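Local coordinates for Iron(3+)-hydroxamate-binding protein FhuD (Bacillus subtilis subsp. subtilis, PDB 3G9Q) that binds iron(3+)-hydroxamate complexes such as ferrichrome and hands them to the membrane permease of an ABC transporter for iron import, at residues 22-27 / 109-114. Numbering follows the deposited sequence.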
ATOM      1  N   ASP A  22       0.345   6.112 -10.520  1.00 67.68           N
ATOM      2  CA  ASP A  22       0.130   4.686 -10.231  1.00 69.10           C
ATOM      3  C   ASP A  22      -0.658   4.384  -8.957  1.00 63.68           C
ATOM      4  O   ASP A  22      -1.563   3.554  -8.965  1.00 61.32           O
ATOM      5  CB  ASP A  22       1.480   3.968 -10.149  1.00 66.21           C
ATOM      6  CG  ASP A  22       2.542   4.824  -9.493  1.00 61.42           C
ATOM      7  OD1 ASP A  22       2.877   5.876 -10.081  1.00 77.35           O
ATOM      8  OD2 ASP A  22       3.039   4.459  -8.408  1.00 45.23           O
ATOM      9  N   GLY A  23      -0.298   5.060  -7.869  1.00 56.98           N
ATOM     10  CA  GLY A  23      -0.948   4.840  -6.589  1.00 49.20           C
ATOM     11  C   GLY A  23      -2.435   5.127  -6.458  1.00 51.62           C
ATOM     12  O   GLY A  23      -3.009   4.874  -5.391  1.00 51.79           O
ATOM     13  N   TYR A  24      -3.065   5.649  -7.511  1.00 42.28           N
ATOM     14  CA  TYR A  24      -4.496   5.951  -7.468  1.00 40.94           C
ATOM     15  C   TYR A  24      -5.349   5.063  -8.376  1.00 43.31           C
ATOM     16  O   TYR A  24      -6.580   5.052  -8.255  1.00 45.64           O
ATOM     17  CB  TYR A  24      -4.755   7.432  -7.802  1.00 35.15           C
ATOM     18  CG  TYR A  24      -4.145   8.386  -6.795  1.00 45.74           C
ATOM     19  CD1 TYR A  24      -4.114   8.056  -5.431  1.00 53.03           C
ATOM     20  CD2 TYR A  24      -3.592   9.600  -7.191  1.00 35.15           C
ATOM     21  CE1 TYR A  24      -3.545   8.900  -4.485  1.00 46.68           C
ATOM     22  CE2 TYR A  24      -3.024  10.456  -6.256  1.00 55.60           C
ATOM     23  CZ  TYR A  24      -2.998  10.101  -4.903  1.00 56.91           C
ATOM     24  OH  TYR A  24      -2.413  10.934  -3.974  1.00 53.24           O
ATOM     25  N   TYR A  25      -4.705   4.313  -9.273  1.00 41.75           N
ATOM     26  CA  TYR A  25      -5.425   3.427 -10.196  1.00 36.65           C
ATOM     27  C   TYR A  25      -6.516   2.613  -9.499  1.00 38.72           C
ATOM     28  O   TYR A  25      -7.666   2.595  -9.950  1.00 38.25           O
ATOM     29  CB  TYR A  25      -4.454   2.479 -10.914  1.00 32.47           C
ATOM     30  CG  TYR A  25      -5.160   1.440 -11.746  1.00 26.28           C
ATOM     31  CD1 TYR A  25      -5.782   1.777 -12.952  1.00 39.02           C
ATOM     32  CD2 TYR A  25      -5.289   0.150 -11.285  1.00 19.81           C
ATOM     33  CE1 TYR A  25      -6.528   0.839 -13.675  1.00 35.39           C
ATOM     34  CE2 TYR A  25      -6.018  -0.785 -11.981  1.00 40.39           C
ATOM     35  CZ  TYR A  25      -6.642  -0.446 -13.177  1.00 41.34           C
ATOM     36  OH  TYR A  25      -7.367  -1.419 -13.850  1.00 48.42           O
ATOM     37  N   GLY A  26      -6.147   1.943  -8.405  1.00 33.82           N
ATOM     38  CA  GLY A  26      -7.105   1.144  -7.654  1.00 35.53           C
ATOM     39  C   GLY A  26      -8.309   1.910  -7.108  1.00 37.36           C
ATOM     40  O   GLY A  26      -9.355   1.312  -6.846  1.00 32.48           O
ATOM     41  N   TYR A  27      -8.165   3.225  -6.922  1.00 37.82           N
ATOM     42  CA  TYR A  27      -9.257   4.068  -6.414  1.00 48.73           C
ATOM     43  C   TYR A  27     -10.383   4.209  -7.432  1.00 48.68           C
ATOM     44  O   TYR A  27     -11.560   4.063  -7.104  1.00 46.04           O
ATOM     45  CB  TYR A  27      -8.764   5.486  -6.052  1.00 37.48           C
ATOM     46  CG  TYR A  27      -7.964   5.570  -4.777  1.00 40.68           C
ATOM     47  CD1 TYR A  27      -6.603   5.316  -4.780  1.00 35.39           C
ATOM     48  CD2 TYR A  27      -8.574   5.860  -3.564  1.00 30.50           C
ATOM     49  CE1 TYR A  27      -5.870   5.340  -3.618  1.00 30.86           C
ATOM     50  CE2 TYR A  27      -7.846   5.883  -2.387  1.00 24.81           C
ATOM     51  CZ  TYR A  27      -6.494   5.623  -2.420  1.00 38.49           C
ATOM     52  OH  TYR A  27      -5.741   5.635  -1.258  1.00 47.04           O
ATOM     53  N   LYS A 109     -12.940   9.342  -0.885  1.00 54.89           N
ATOM     54  CA  LYS A 109     -14.157  10.118  -0.838  1.00 51.10           C
ATOM     55  C   LYS A 109     -13.954  11.402  -1.627  1.00 46.72           C
ATOM     56  O   LYS A 109     -14.913  12.036  -2.035  1.00 60.48           O
ATOM     57  CB  LYS A 109     -14.543  10.396   0.624  1.00 59.25           C
ATOM     58  CG  LYS A 109     -14.665   9.128   1.468  1.00 58.77           C
ATOM     59  CD  LYS A 109     -15.919   9.101   2.341  1.00 75.96           C
ATOM     60  CE  LYS A 109     -15.856  10.085   3.498  1.00 80.28           C
ATOM     61  NZ  LYS A 109     -17.142  10.103   4.270  1.00 83.04           N
ATOM     62  N   GLU A 110     -12.703  11.787  -1.845  1.00 51.94           N
ATOM     63  CA  GLU A 110     -12.421  12.991  -2.623  1.00 56.84           C
ATOM     64  C   GLU A 110     -12.702  12.658  -4.081  1.00 56.63           C
ATOM     65  O   GLU A 110     -13.361  13.419  -4.783  1.00 63.90           O
ATOM     66  CB  GLU A 110     -10.954  13.405  -2.476  1.00 64.84           C
ATOM     67  CG  GLU A 110     -10.579  14.705  -3.185  1.00 72.69           C
ATOM     68  CD  GLU A 110      -9.064  14.933  -3.256  1.00 90.68           C
ATOM     69  OE1 GLU A 110      -8.385  14.218  -4.029  1.00 94.87           O
ATOM     70  OE2 GLU A 110      -8.554  15.826  -2.538  1.00 91.07           O
ATOM     71  N   PHE A 111     -12.201  11.506  -4.522  1.00 50.31           N
ATOM     72  CA  PHE A 111     -12.381  11.045  -5.895  1.00 44.48           C
ATOM     73  C   PHE A 111     -13.828  10.671  -6.170  1.00 43.72           C
ATOM     74  O   PHE A 111     -14.320  10.885  -7.271  1.00 42.74           O
ATOM     75  CB  PHE A 111     -11.490   9.829  -6.172  1.00 48.91           C
ATOM     76  CG  PHE A 111     -10.021  10.152  -6.310  1.00 39.19           C
ATOM     77  CD1 PHE A 111      -9.063   9.236  -5.899  1.00 42.61           C
ATOM     78  CD2 PHE A 111      -9.595  11.351  -6.876  1.00 43.66           C
ATOM     79  CE1 PHE A 111      -7.712   9.510  -6.048  1.00 48.62           C
ATOM     80  CE2 PHE A 111      -8.240  11.628  -7.029  1.00 39.37           C
ATOM     81  CZ  PHE A 111      -7.303  10.708  -6.615  1.00 44.19           C
ATOM     82  N   ALA A 112     -14.503  10.104  -5.173  1.00 44.44           N
ATOM     83  CA  ALA A 112     -15.896   9.706  -5.326  1.00 50.30           C
ATOM     84  C   ALA A 112     -16.761  10.939  -5.569  1.00 53.26           C
ATOM     85  O   ALA A 112     -17.623  10.943  -6.446  1.00 53.94           O
ATOM     86  CB  ALA A 112     -16.368   8.961  -4.085  1.00 47.79           C
ATOM     87  N   LYS A 113     -16.510  11.984  -4.792  1.00 48.66           N
ATOM     88  CA  LYS A 113     -17.246  13.237  -4.899  1.00 56.65           C
ATOM     89  C   LYS A 113     -16.927  13.910  -6.223  1.00 57.37           C
ATOM     90  O   LYS A 113     -17.810  14.449  -6.892  1.00 61.57           O
ATOM     91  CB  LYS A 113     -16.864  14.154  -3.732  1.00 62.62           C
ATOM     92  CG  LYS A 113     -17.704  15.410  -3.566  1.00 59.86           C
ATOM     93  CD  LYS A 113     -17.204  16.544  -4.447  1.00 69.02           C
ATOM     94  CE  LYS A 113     -17.965  17.833  -4.153  1.00 78.25           C
ATOM     95  NZ  LYS A 113     -19.437  17.720  -4.429  1.00 75.09           N
HETATM   96  N   MSE A 114     -15.654  13.872  -6.592  1.00 58.61           N
HETATM   97  CA  MSE A 114     -15.180  14.458  -7.837  1.00 62.80           C
HETATM   98  C   MSE A 114     -15.799  13.811  -9.073  1.00 59.71           C
HETATM   99  O   MSE A 114     -16.035  14.483 -10.076  1.00 59.05           O
HETATM  100  CB  MSE A 114     -13.657  14.326  -7.919  1.00 75.71           C
HETATM  101  CG  MSE A 114     -13.046  14.735  -9.259  1.00 82.51           C
HETATM  102 SE   MSE A 114     -11.163  14.238  -9.390  1.00106.11          SE
HETATM  103  CE  MSE A 114     -10.450  15.393  -7.982  1.00 83.78           C
TER
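A buried aromatic cluster of Tyr24, Tyr27 and Phe111 joins segment 22-27, which runs into helix 25-31, to helix 106-115, in the lobe of this solute-binding protein that holds the four-stranded parallel sheet. Phe111 reaches across from its helix and presents one edge to both tyrosines. Its CE1 lies over a face of the Tyr24 ring, 3.8 Å from Tyr24 CG, and CZ lies above the same face, toward the rim of the ring. The pair is T-shaped, with planes at 73° and centroids 5.3 Å apart. Phe111 CD1 comes to 3.8 Å from Tyr27 CB. The Tyr27 pair is an offset edge-to-face one, with centroids 5.8 Å apart. In Tyr24, CG stands anti to the carbonyl carbon (chi1 -63°), which places the ring at the edge of Phe111; chi2 sets which way its face looks. Outside the pair of segments, Tyr24 OH hydrogen-bonds Trp78 NE1, and Val97 and Phe28 also pack on Phe111. Cutting Phe111 back to an alanine would probably open a gap between the two segments and leave both tyrosine rings without their edge-on partner. No hydrogen bond crosses the contact, so the two segments meet here through apolar packing and the weak attraction of ring C-H edges for ring faces.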